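Local coordinates for mating-type switching protein swi5 (Schizosaccharomyces pombe, PDB 3VIQ) that is required for normal mating-type switching and takes part, with its partner Sfr1, in Rhp51-dependent recombinational DNA repair, at residues S8-H11 and L12-Q16; S23-D26 and A27-K30; Q41-I44 and D45-T49; V64-H67 and E68-T71; V73-F76 and D77-G80. One frame throughout, in Å; residues are numbered along the deposited sequence. Where two conformers were deposited one is given.

All five contacts are local, between neighbouring turns of a long, mostly helical chain. Contacts 1, 2 and 3 are surface contacts: the first two follow each other on helix 3-29, about 22 Å apart between centres, while contact 3 lies midway along the chain on helix 36-67. Contacts 4 and 5 are partly buried and touch each other where the chain turns back after helix 36-67, with Leu-75 of contact 5 resting on Val-64 and Ala-65 of contact 4. On the long helices, polar side chains pair in contacts 1 and 3, and leucines in contact 2. At the folded-back end, capping bonds, water bridges and apolar packing take over.

Contact 1: residues S8-H11 and L12-Q16; sequences SRVH and LLEQQ
Both His-11 and Glu-14 send CG away from their own carbonyl carbon (chi1 -71° in the histidine), and the glutamate chain then runs out extended, so that the two side chains lie alongside each other, pointing the same way, three residues apart on helix 3-29. Their ends meet in a hydrogen bond from ND1 of His-11 to OE1 of Glu-14, 2.8 Å long and fairly straight, with an angle of 161° at the hydrogen. The oxygen sits at the imidazole edge, in the ring plane, but the nitrogen approaches from above the plane of the carboxylate; the two flat groups are turned 59° apart. The other oxygen, Glu-14 OE2, passes Val-10 CG1 at 3.9 Å and forms a salt bridge with Arg-8 of the Sfr1 chain. Beneath these side chains runs the regular helical ladder, including Glu-14 N to Val-10 O at 3.0 Å and Leu-12 N to Ser-8 O at 3.0 Å. With an alanine at Glu-14, His-11 ND1 would probably lose its acceptor, the imidazole would be freer to turn, and Arg-8 of Sfr1 would be left without its partner. One carboxylate thus serves a histidine on its own helix and an arginine on the partner subunit, tying the local pair to the heterodimer interface; its negative charge would probably favour a protonated imidazole, though less because Arg-8 of Sfr1 shares it.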
loop_
_atom_site.group_PDB
_atom_site.type_symbol
_atom_site.label_atom_id
_atom_site.label_comp_id
_atom_site.label_asym_id
_atom_site.label_seq_id
_atom_site.Cartn_x
_atom_site.Cartn_y
_atom_site.Cartn_z
ATOM N N SER B 8 -11.464 -42.970 12.577
ATOM C CA SER B 8 -10.723 -42.989 11.324
ATOM C C SER B 8 -10.508 -41.597 10.772
ATOM O O SER B 8 -9.399 -41.284 10.369
ATOM C CB SER B 8 -11.386 -43.887 10.281
ATOM O OG SER B 8 -11.210 -45.246 10.651
ATOM N N ARG B 9 -11.523 -40.732 10.793
ATOM C CA ARG B 9 -11.299 -39.357 10.304
ATOM C C ARG B 9 -10.274 -38.609 11.158
ATOM O O ARG B 9 -9.443 -37.860 10.647
ATOM C CB ARG B 9 -12.602 -38.559 10.237
ATOM C CG ARG B 9 -13.673 -39.244 9.340
ATOM C CD ARG B 9 -13.329 -39.049 7.884
ATOM N NE ARG B 9 -13.395 -37.636 7.541
ATOM C CZ ARG B 9 -12.911 -37.089 6.434
ATOM N NH1 ARG B 9 -12.300 -37.834 5.507
ATOM N NH2 ARG B 9 -13.047 -35.779 6.259
ATOM N N VAL B 10 -10.328 -38.817 12.466
ATOM C CA VAL B 10 -9.422 -38.125 13.389
ATOM C C VAL B 10 -7.992 -38.604 13.121
ATOM O O VAL B 10 -7.101 -37.783 13.058
ATOM C CB VAL B 10 -9.837 -38.319 14.854
ATOM C CG1 VAL B 10 -8.699 -37.979 15.819
ATOM C CG2 VAL B 10 -11.080 -37.487 15.158
ATOM N N HIS B 11 -7.783 -39.907 12.893
ATOM C CA HIS B 11 -6.431 -40.407 12.623
ATOM C C HIS B 11 -5.903 -39.899 11.259
ATOM O O HIS B 11 -4.720 -39.568 11.140
ATOM C CB HIS B 11 -6.303 -41.961 12.711
ATOM C CG HIS B 11 -6.399 -42.520 14.116
ATOM N ND1 HIS B 11 -5.655 -42.036 15.178
ATOM C CD2 HIS B 11 -7.129 -43.555 14.617
ATOM C CE1 HIS B 11 -5.943 -42.726 16.270
ATOM N NE2 HIS B 11 -6.829 -43.657 15.957
ATOM N N LEU B 12 -6.757 -39.811 10.245
ATOM C CA LEU B 12 -6.344 -39.161 8.994
ATOM C C LEU B 12 -5.924 -37.685 9.175
ATOM O O LEU B 12 -4.944 -37.237 8.578
ATOM C CB LEU B 12 -7.443 -39.264 7.953
ATOM C CG LEU B 12 -7.653 -40.691 7.450
ATOM C CD1 LEU B 12 -9.007 -40.811 6.740
ATOM C CD2 LEU B 12 -6.448 -41.086 6.526
ATOM N N LEU B 13 -6.616 -36.962 10.048
ATOM C CA LEU B 13 -6.283 -35.558 10.289
ATOM C C LEU B 13 -4.936 -35.484 11.023
ATOM O O LEU B 13 -4.155 -34.556 10.806
ATOM C CB LEU B 13 -7.391 -34.895 11.114
ATOM C CG LEU B 13 -8.610 -34.489 10.268
ATOM C CD1 LEU B 13 -9.846 -34.253 11.163
ATOM C CD2 LEU B 13 -8.300 -33.245 9.423
ATOM N N GLU B 14 -4.672 -36.464 11.890
ATOM C CA GLU B 14 -3.430 -36.490 12.616
ATOM C C GLU B 14 -2.322 -36.647 11.606
ATOM O O GLU B 14 -1.356 -35.922 11.674
ATOM C CB GLU B 14 -3.374 -37.608 13.657
ATOM C CG GLU B 14 -4.134 -37.292 14.922
ATOM C CD GLU B 14 -4.420 -38.498 15.817
ATOM O OE1 GLU B 14 -4.139 -39.663 15.459
ATOM O OE2 GLU B 14 -4.958 -38.268 16.918
ATOM N N GLN B 15 -2.471 -37.564 10.666
ATOM C CA GLN B 15 -1.431 -37.798 9.651
ATOM C C GLN B 15 -1.288 -36.630 8.684
ATOM O O GLN B 15 -0.191 -36.314 8.238
ATOM C CB GLN B 15 -1.727 -39.051 8.867
ATOM C CG GLN B 15 -1.715 -40.281 9.729
ATOM C CD GLN B 15 -2.269 -41.471 9.009
ATOM O OE1 GLN B 15 -3.333 -41.980 9.362
ATOM N NE2 GLN B 15 -1.558 -41.925 7.977
ATOM N N GLN B 16 -2.410 -36.001 8.348
ATOM C CA GLN B 16 -2.368 -34.808 7.500
ATOM C C GLN B 16 -1.569 -33.697 8.170
ATOM O O GLN B 16 -0.736 -33.032 7.536
ATOM C CB GLN B 16 -3.790 -34.316 7.206
ATOM C CG GLN B 16 -3.829 -33.288 6.085
ATOM C CD GLN B 16 -5.190 -32.672 5.895
ATOM O OE1 GLN B 16 -6.098 -32.900 6.686
ATOM N NE2 GLN B 16 -5.343 -31.885 4.844
#

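Contact 2: residues S23-D26 and A27-K30; sequences SLQD and ALAK
The flat amide of Gln-25 reaches Leu-28 through its nitrogen, with NE2 standing 3.9 Å from the methyl CD1. A bend at chi2 (-37°) folds the glutamine chain back over the helix surface toward the leucine, while its other end, OE1, takes a weak hydrogen bond from Arg-34, in the loop that follows. The carboxylate of Asp-26 stays apart from the second segment; its OD2 is 6.5 Å from Lys-30 NZ, too far for a salt bridge, with at most a weak attraction likely. Beside the glutamine, two leucines meet. Leu-24 CD1 packs on Leu-28 CG at 4.0 Å, one turn further along, and the two leucine side chains cross obliquely. Leu-28 CG also lies 3.3 Å from Leu-24 O, the carbonyl that accepts a hydrogen bond from Leu-28 N at 2.9 Å. This is the last turn of helix 3-29, and the bonding pattern changes from Ala-29 onward. Ala-29 N gives a 3.1 Å bond to Gln-25 O and a second, weak one to Asp-26 O, and Lys-30 N turns instead to Ala-27 O at 3.1 Å, a three-residue step that tightens the helix as it ends. Leu-24, Ala-27 and Leu-28 all pack against the Sfr1 chain, on its Gln-22 and Ala-26. The chemistry is therefore divided round the helix: aliphatic carbon on the side that meets the partner, and amide, carboxylate and ammonium groups on the exposed side, where the charges probably contribute little more than a weak mutual attraction.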
loop_
_atom_site.group_PDB
_atom_site.type_symbol
_atom_site.label_atom_id
_atom_site.label_comp_id
_atom_site.label_asym_id
_atom_site.label_seq_id
_atom_site.Cartn_x
_atom_site.Cartn_y
_atom_site.Cartn_z
ATOM N N SER B 23 6.317 -30.864 5.707
ATOM C CA SER B 23 6.435 -30.046 4.510
ATOM C C SER B 23 6.811 -28.595 4.840
ATOM O O SER B 23 7.615 -27.984 4.155
ATOM C CB SER B 23 5.132 -30.097 3.716
ATOM O OG SER B 23 4.930 -31.409 3.243
ATOM N N LEU B 24 6.234 -28.053 5.900
ATOM C CA LEU B 24 6.562 -26.699 6.312
ATOM C C LEU B 24 8.045 -26.606 6.714
ATOM O O LEU B 24 8.726 -25.671 6.322
ATOM C CB LEU B 24 5.655 -26.260 7.455
ATOM C CG LEU B 24 5.931 -24.899 8.078
ATOM C CD1 LEU B 24 5.807 -23.815 7.027
ATOM C CD2 LEU B 24 4.982 -24.669 9.236
ATOM N N GLN B 25 8.550 -27.563 7.493
ATOM C CA GLN B 25 9.987 -27.574 7.833
ATOM C C GLN B 25 10.889 -27.610 6.614
ATOM O O GLN B 25 11.902 -26.908 6.583
ATOM C CB GLN B 25 10.364 -28.720 8.790
ATOM C CG GLN B 25 9.942 -28.475 10.259
ATOM C CD GLN B 25 10.102 -27.004 10.651
ATOM O OE1 GLN B 25 11.227 -26.503 10.763
ATOM N NE2 GLN B 25 8.973 -26.289 10.794
ATOM N N ASP B 26 10.536 -28.418 5.621
ATOM C CA ASP B 26 11.288 -28.446 4.365
ATOM C C ASP B 26 11.187 -27.115 3.628
ATOM O O ASP B 26 12.180 -26.669 3.057
ATOM C CB ASP B 26 10.784 -29.541 3.435
ATOM C CG ASP B 26 11.076 -30.932 3.951
ATOM O OD1 ASP B 26 11.718 -31.090 5.019
ATOM O OD2 ASP B 26 10.664 -31.881 3.263
ATOM N N ALA B 27 10.004 -26.482 3.621
ATOM C CA ALA B 27 9.882 -25.218 2.916
ATOM C C ALA B 27 10.702 -24.139 3.600
ATOM O O ALA B 27 11.408 -23.408 2.937
ATOM C CB ALA B 27 8.440 -24.806 2.735
ATOM N N LEU B 28 10.659 -24.074 4.925
ATOM C CA LEU B 28 11.425 -23.075 5.683
ATOM C C LEU B 28 12.926 -23.246 5.538
ATOM O O LEU B 28 13.679 -22.266 5.634
ATOM C CB LEU B 28 11.072 -23.137 7.164
ATOM C CG LEU B 28 9.642 -22.700 7.481
ATOM C CD1 LEU B 28 9.357 -22.834 8.977
ATOM C CD2 LEU B 28 9.389 -21.255 6.986
ATOM N N ALA B 29 13.355 -24.487 5.309
ATOM C CA ALA B 29 14.759 -24.794 5.152
ATOM C C ALA B 29 15.324 -24.180 3.909
ATOM O O ALA B 29 16.505 -23.942 3.864
ATOM C CB ALA B 29 15.016 -26.339 5.144
ATOM N N LYS B 30 14.489 -23.918 2.907
ATOM C CA LYS B 30 14.953 -23.306 1.659
ATOM C C LYS B 30 15.119 -21.787 1.735
ATOM O O LYS B 30 15.564 -21.170 0.777
ATOM C CB LYS B 30 14.002 -23.653 0.508
ATOM C CG LYS B 30 14.121 -25.095 0.070
ATOM C CD LYS B 30 12.905 -25.563 -0.700
ATOM C CE LYS B 30 13.006 -27.069 -1.019
ATOM N NZ LYS B 30 11.712 -27.623 -1.541
#

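Contact 3: residues Q41-I44 and D45-T49; sequences QKHI and DLLHT
Gln-41 and Asp-45 are joined first by the backbone, Asp-45 N to Gln-41 O at 3.0 Å, and the same four-residue step repeats through Leu-46, Leu-47 and His-48 in unbroken alpha-helix. The side chains of the pair then meet outside the ladder. Gln-41 places CG opposite its backbone N (chi1 -169°) and bends at chi2, which swings the amide forward along the helix until NE2 lies 2.7 Å from Asp-45 OD1. The bond is short but weak, because the N-H points well off the oxygen (126°), and the amide and carboxylate planes are 53° apart. One residue on, the extended Lys-42 chain runs beside Leu-46 in the same direction, its CG 4.1 Å from the leucine CD1. This middle part of helix 36-67 lies along the Sfr1 chain: Lys-42, Leu-46 and Thr-49, at four- and three-residue steps, and His-43 pack on it, consistent with a heterodimeric coiled-coil pairing of helices. His-43 also crosses the interface with a polar bond, from NE2 to Glu-37 of Sfr1. Further on, Asp-45 O is gripped twice by one residue. It accepts from Thr-49 N at 3.0 Å and from the hydroxyl Thr-49 OG1 at 2.9 Å, and these two donors come from opposite faces of the carbonyl plane.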
loop_
_atom_site.group_PDB
_atom_site.type_symbol
_atom_site.label_atom_id
_atom_site.label_comp_id
_atom_site.label_asym_id
_atom_site.label_seq_id
_atom_site.Cartn_x
_atom_site.Cartn_y
_atom_site.Cartn_z
ATOM N N GLN B 41 5.607 -9.866 3.770
ATOM C CA GLN B 41 4.981 -8.578 4.106
ATOM C C GLN B 41 5.897 -7.407 3.711
ATOM O O GLN B 41 5.434 -6.419 3.146
ATOM C CB GLN B 41 4.628 -8.497 5.606
ATOM C CG GLN B 41 3.748 -7.308 5.994
ATOM C CD GLN B 41 2.382 -7.329 5.273
ATOM O OE1 GLN B 41 1.741 -8.386 5.157
ATOM N NE2 GLN B 41 1.949 -6.163 4.780
ATOM N N LYS B 42 7.193 -7.496 3.986
ATOM C CA LYS B 42 8.057 -6.347 3.647
ATOM C C LYS B 42 8.012 -6.099 2.133
ATOM O O LYS B 42 7.975 -4.954 1.691
ATOM C CB LYS B 42 9.493 -6.553 4.121
ATOM C CG LYS B 42 10.489 -5.542 3.595
ATOM C CD LYS B 42 11.870 -5.612 4.307
ATOM C CE LYS B 42 12.941 -4.939 3.436
ATOM N NZ LYS B 42 14.084 -4.368 4.209
ATOM N N HIS B 43 7.968 -7.177 1.355
ATOM C CA HIS B 43 7.963 -7.101 -0.097
ATOM C C HIS B 43 6.657 -6.493 -0.557
ATOM O O HIS B 43 6.669 -5.559 -1.347
ATOM C CB HIS B 43 8.216 -8.479 -0.761
ATOM C CG HIS B 43 8.253 -8.427 -2.264
ATOM N ND1 HIS B 43 7.268 -8.980 -3.058
ATOM C CD2 HIS B 43 9.156 -7.880 -3.113
ATOM C CE1 HIS B 43 7.562 -8.767 -4.328
ATOM N NE2 HIS B 43 8.693 -8.086 -4.386
ATOM N N ILE B 44 5.551 -6.985 -0.023
ATOM C CA ILE B 44 4.211 -6.473 -0.388
ATOM C C ILE B 44 4.091 -4.958 -0.132
ATOM O O ILE B 44 3.487 -4.263 -0.911
ATOM C CB ILE B 44 3.100 -7.210 0.386
ATOM C CG1 ILE B 44 2.870 -8.592 -0.221
ATOM C CG2 ILE B 44 1.741 -6.422 0.402
ATOM C CD1 ILE B 44 1.789 -9.372 0.491
ATOM N N ASP B 45 4.655 -4.460 0.964
ATOM C CA ASP B 45 4.531 -3.040 1.316
ATOM C C ASP B 45 5.417 -2.168 0.373
ATOM O O ASP B 45 5.006 -1.103 -0.083
ATOM C CB ASP B 45 4.949 -2.812 2.773
ATOM C CG ASP B 45 4.074 -3.567 3.786
ATOM O OD1 ASP B 45 2.938 -3.985 3.459
ATOM O OD2 ASP B 45 4.534 -3.738 4.938
ATOM N N LEU B 46 6.640 -2.618 0.104
ATOM C CA LEU B 46 7.478 -1.979 -0.917
ATOM C C LEU B 46 6.842 -1.944 -2.327
ATOM O O LEU B 46 6.831 -0.874 -2.977
ATOM C CB LEU B 46 8.859 -2.600 -0.940
ATOM C CG LEU B 46 9.658 -2.284 0.328
ATOM C CD1 LEU B 46 10.963 -3.103 0.354
ATOM C CD2 LEU B 46 9.947 -0.775 0.469
ATOM N N LEU B 47 6.262 -3.058 -2.782
ATOM C CA LEU B 47 5.648 -3.093 -4.120
ATOM C C LEU B 47 4.453 -2.136 -4.175
ATOM O O LEU B 47 4.234 -1.450 -5.195
ATOM C CB LEU B 47 5.209 -4.516 -4.480
ATOM C CG LEU B 47 4.813 -4.810 -5.934
ATOM C CD1 LEU B 47 6.027 -4.572 -6.859
ATOM C CD2 LEU B 47 4.291 -6.269 -6.142
ATOM N N HIS B 48 3.692 -2.106 -3.072
ATOM C CA HIS B 48 2.539 -1.226 -2.896
ATOM C C HIS B 48 2.997 0.214 -3.075
ATOM O O HIS B 48 2.566 0.931 -3.958
ATOM C CB HIS B 48 1.948 -1.508 -1.485
ATOM C CG HIS B 48 0.961 -0.496 -0.968
ATOM N ND1 HIS B 48 -0.375 -0.497 -1.323
ATOM C CD2 HIS B 48 1.097 0.476 -0.032
ATOM C CE1 HIS B 48 -1.002 0.465 -0.668
ATOM N NE2 HIS B 48 -0.132 1.068 0.121
ATOM N N THR B 49 3.919 0.622 -2.228
ATOM C CA THR B 49 4.460 1.966 -2.270
ATOM C C THR B 49 5.056 2.329 -3.633
ATOM O O THR B 49 4.796 3.398 -4.137
ATOM C CB THR B 49 5.506 2.113 -1.165
ATOM O OG1 THR B 49 4.898 1.746 0.076
ATOM C CG2 THR B 49 6.072 3.543 -1.107
#

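Contact 4: residues V64-H67 and E68-T71; sequences VAEH and EKCT
Ala-65 and Cys-70 close the C-terminal end of helix 36-67 as a Schellman motif, with Lys-69 as the residue that leaves the helix at positive phi (55°). Its two defining bonds are both present. Cys-70 N reaches back to Ala-65 O at 3.1 Å, and Lys-69 N to Glu-66 O at 3.0 Å, this second donor standing above the carbonyl plane. One residue earlier, Glu-68 N still makes the ordinary helical bond to Val-64 O at 3.1 Å, so the carbonyls of Val-64, Ala-65 and Glu-66 each find a donor as the chain turns away.

The apolar part joins the same two residues as the capping bond of wider span: Ala-65 CB faces Cys-70 SG at 4.1 Å, the hydrophobic pairing usual across a Schellman turn. Leu-75, from the segment that folds back, packs on Ala-65 and Val-64, while Leu-59 of the Sfr1 chain covers Val-64 and His-67.

Charged groups lie on the outer side. Glu-68 OE1 makes a long, weak ion pair with Arg-78. Lys-69, bent at chi2 and chi4, crosses Glu-66 rather than bonding to it: OE2 and NZ of the two are 5.2 Å apart, an attraction at most. What touches is the lysine's carbon chain, whose CE rests 3.4 Å from Glu-66 O and 3.9 Å from Glu-66 OE2.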
loop_
_atom_site.group_PDB
_atom_site.type_symbol
_atom_site.label_atom_id
_atom_site.label_comp_id
_atom_site.label_asym_id
_atom_site.label_seq_id
_atom_site.Cartn_x
_atom_site.Cartn_y
_atom_site.Cartn_z
ATOM N N VAL B 64 2.550 18.416 -16.212
ATOM C CA VAL B 64 3.571 19.384 -16.596
ATOM C C VAL B 64 3.784 19.297 -18.103
ATOM O O VAL B 64 3.934 20.320 -18.762
ATOM C CB VAL B 64 4.930 19.158 -15.908
ATOM C CG1 VAL B 64 5.949 20.230 -16.376
ATOM C CG2 VAL B 64 4.786 19.146 -14.384
ATOM N N ALA B 65 3.753 18.087 -18.653
ATOM C CA ALA B 65 4.006 17.902 -20.085
ATOM C C ALA B 65 2.871 18.475 -20.936
ATOM O O ALA B 65 3.075 18.895 -22.069
ATOM C CB ALA B 65 4.266 16.414 -20.423
ATOM N N GLU B 66 1.685 18.527 -20.380
ATOM C CA GLU B 66 0.564 19.068 -21.112
ATOM C C GLU B 66 0.748 20.584 -21.282
ATOM O O GLU B 66 0.672 21.098 -22.402
ATOM C CB GLU B 66 -0.759 18.708 -20.428
ATOM C CG GLU B 66 -1.971 19.095 -21.255
ATOM C CD GLU B 66 -1.901 18.534 -22.675
ATOM O OE1 GLU B 66 -2.386 17.391 -22.860
ATOM O OE2 GLU B 66 -1.354 19.230 -23.584
ATOM N N HIS B 67 1.062 21.264 -20.177
ATOM C CA HIS B 67 1.353 22.697 -20.195
ATOM C C HIS B 67 2.519 23.051 -21.120
ATOM O O HIS B 67 2.509 24.113 -21.711
ATOM C CB HIS B 67 1.658 23.243 -18.798
ATOM C CG HIS B 67 0.545 23.063 -17.816
ATOM N ND1 HIS B 67 0.766 22.854 -16.469
ATOM C CD2 HIS B 67 -0.800 23.047 -17.985
ATOM C CE1 HIS B 67 -0.393 22.715 -15.853
ATOM N NE2 HIS B 67 -1.359 22.830 -16.749
ATOM N N GLU B 68 3.516 22.179 -21.238
ATOM C CA GLU B 68 4.656 22.410 -22.157
ATOM C C GLU B 68 4.475 21.852 -23.573
ATOM O O GLU B 68 5.383 21.949 -24.373
ATOM C CB GLU B 68 5.945 21.851 -21.564
ATOM C CG GLU B 68 6.209 22.356 -20.173
ATOM C CD GLU B 68 7.660 22.614 -19.908
ATOM O OE1 GLU B 68 8.507 21.788 -20.304
ATOM O OE2 GLU B 68 7.958 23.648 -19.290
ATOM N N LYS B 69 3.321 21.260 -23.872
ATOM C CA LYS B 69 3.027 20.762 -25.212
ATOM C C LYS B 69 4.078 19.784 -25.720
ATOM O O LYS B 69 4.653 19.971 -26.781
ATOM C CB LYS B 69 2.859 21.946 -26.172
ATOM C CG LYS B 69 1.704 22.888 -25.782
ATOM C CD LYS B 69 0.346 22.243 -26.025
ATOM C CE LYS B 69 -0.743 22.764 -25.066
ATOM N NZ LYS B 69 -1.185 24.151 -25.399
ATOM N N CYS B 70 4.325 18.732 -24.941
ATOM C CA CYS B 70 5.296 17.701 -25.311
ATOM C C CYS B 70 4.921 16.370 -24.732
ATOM O O CYS B 70 4.023 16.252 -23.869
ATOM C CB CYS B 70 6.702 18.074 -24.853
ATOM S SG CYS B 70 6.992 18.022 -23.053
ATOM N N THR B 71 5.598 15.349 -25.235
ATOM C CA THR B 71 5.387 14.001 -24.749
ATOM C C THR B 71 6.097 13.890 -23.431
ATOM O O THR B 71 7.144 14.532 -23.222
ATOM C CB THR B 71 5.902 12.968 -25.714
ATOM O OG1 THR B 71 5.409 13.272 -27.016
ATOM C CG2 THR B 71 5.419 11.603 -25.309
#

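Contact 5: residues V73-F76 and D77-G80; sequences VELF and DRFG
One ordered water ties residues 73-76 to Asp-77: it donates to Val-73 O at 2.9 Å, accepts from Asp-77 N at 2.9 Å, and makes a weak further bond to Glu-74 O. A second water extends the bridge, giving a hydrogen to Glu-74 O at 2.8 Å and taking one from Arg-78 N at 3.0 Å. Water thus stands in where the first turn lacks regular direct helical bonds. A direct link follows, from Phe-79 N to Leu-75 O at 3.2 Å, with a weak second bond to Phe-76 O, and the leucine carbonyl is also met by the ring, Phe-79 CD2 lying 3.2 Å from Leu-75 O. With CG of Phe-79 placed beside its own backbone N (chi1 -64°), the ring runs alongside Leu-75 in the same direction, and CE2 touches Leu-75 CB at 3.9 Å. Over the centre of one ring face lies Arg-78 CG, 4.2 Å above the plane of Phe-79. A serine in place of Phe-79 would probably open a gap beside Leu-75 and take from the Arg-78 chain the surface it lies on. The short helix then ends in a Schellman motif at Gly-80, whose positive phi (83°) turns the chain out and whose N bonds back to Asp-77 O. The apolar side chains fold against the last turns of helix 36-67, Phe-76 on Leu-58 and Phe-79 on Ile-61, while Gln-54 of the Sfr1 chain packs on Phe-79 and donates to Arg-78 O, so helix 76-79 lies against both its own long helix and the partner subunit.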
loop_
_atom_site.group_PDB
_atom_site.type_symbol
_atom_site.label_atom_id
_atom_site.label_comp_id
_atom_site.label_asym_id
_atom_site.label_seq_id
_atom_site.Cartn_x
_atom_site.Cartn_y
_atom_site.Cartn_z
ATOM N N VAL B 73 7.858 11.635 -22.034
ATOM C CA VAL B 73 9.243 11.166 -22.018
ATOM C C VAL B 73 10.245 12.314 -22.139
ATOM O O VAL B 73 11.336 12.214 -21.602
ATOM C CB VAL B 73 9.553 10.094 -23.099
ATOM C CG1 VAL B 73 8.904 8.770 -22.746
ATOM C CG2 VAL B 73 9.147 10.588 -24.500
ATOM N N GLU B 74 9.877 13.417 -22.791
ATOM C CA GLU B 74 10.817 14.515 -22.966
ATOM C C GLU B 74 11.130 15.206 -21.624
ATOM O O GLU B 74 12.164 15.879 -21.487
ATOM C CB GLU B 74 10.303 15.496 -24.008
ATOM C CG GLU B 74 10.040 14.834 -25.379
ATOM C CD GLU B 74 9.378 15.768 -26.384
ATOM O OE1 GLU B 74 9.781 16.956 -26.465
ATOM O OE2 GLU B 74 8.461 15.306 -27.111
ATOM N N LEU B 75 10.300 14.991 -20.604
ATOM C CA LEU B 75 10.547 15.628 -19.299
ATOM C C LEU B 75 11.203 14.717 -18.264
ATOM O O LEU B 75 11.583 15.173 -17.147
ATOM C CB LEU B 75 9.250 16.202 -18.723
ATOM C CG LEU B 75 8.534 17.247 -19.556
ATOM C CD1 LEU B 75 7.794 16.556 -20.692
ATOM C CD2 LEU B 75 7.572 18.004 -18.670
ATOM N N PHE B 76 11.377 13.446 -18.625
ATOM C CA PHE B 76 11.923 12.450 -17.670
ATOM C C PHE B 76 13.285 12.852 -17.112
ATOM O O PHE B 76 13.540 12.688 -15.911
ATOM C CB PHE B 76 11.959 11.066 -18.318
ATOM C CG PHE B 76 10.605 10.349 -18.349
ATOM C CD1 PHE B 76 9.417 10.978 -17.918
ATOM C CD2 PHE B 76 10.527 9.024 -18.789
ATOM C CE1 PHE B 76 8.171 10.291 -17.940
ATOM C CE2 PHE B 76 9.311 8.338 -18.816
ATOM C CZ PHE B 76 8.121 8.972 -18.389
ATOM N N ASP B 77 14.154 13.417 -17.946
ATOM C CA ASP B 77 15.483 13.801 -17.451
ATOM C C ASP B 77 15.441 14.899 -16.408
ATOM O O ASP B 77 16.147 14.835 -15.406
ATOM C CB ASP B 77 16.401 14.227 -18.584
ATOM C CG ASP B 77 16.909 13.061 -19.361
ATOM O OD1 ASP B 77 17.185 11.999 -18.752
ATOM O OD2 ASP B 77 17.025 13.196 -20.589
ATOM N N ARG B 78 14.632 15.909 -16.676
ATOM C CA ARG B 78 14.412 17.024 -15.762
ATOM C C ARG B 78 13.946 16.547 -14.384
ATOM O O ARG B 78 14.300 17.137 -13.355
ATOM C CB ARG B 78 13.352 17.943 -16.364
ATOM C CG ARG B 78 12.827 19.026 -15.450
ATOM C CD ARG B 78 12.175 20.132 -16.267
ATOM N NE ARG B 78 11.142 20.810 -15.497
ATOM C CZ ARG B 78 10.088 21.426 -16.022
ATOM N NH1 ARG B 78 9.902 21.474 -17.343
ATOM N NH2 ARG B 78 9.210 21.990 -15.207
ATOM N N PHE B 79 13.163 15.474 -14.376
ATOM C CA PHE B 79 12.665 14.897 -13.128
ATOM C C PHE B 79 13.464 13.736 -12.552
ATOM O O PHE B 79 13.090 13.212 -11.520
ATOM C CB PHE B 79 11.176 14.554 -13.274
ATOM C CG PHE B 79 10.334 15.773 -13.485
ATOM C CD1 PHE B 79 10.185 16.701 -12.463
ATOM C CD2 PHE B 79 9.752 16.047 -14.730
ATOM C CE1 PHE B 79 9.437 17.864 -12.659
ATOM C CE2 PHE B 79 9.026 17.206 -14.928
ATOM C CZ PHE B 79 8.863 18.113 -13.880
ATOM N N GLY B 80 14.569 13.350 -13.197
ATOM C CA GLY B 80 15.481 12.356 -12.620
ATOM C C GLY B 80 15.071 10.913 -12.831
ATOM O O GLY B 80 15.575 10.024 -12.151
HETATM O O HOH W 1 13.729 13.620 -20.792
HETATM O O HOH W 2 14.075 16.427 -19.540
#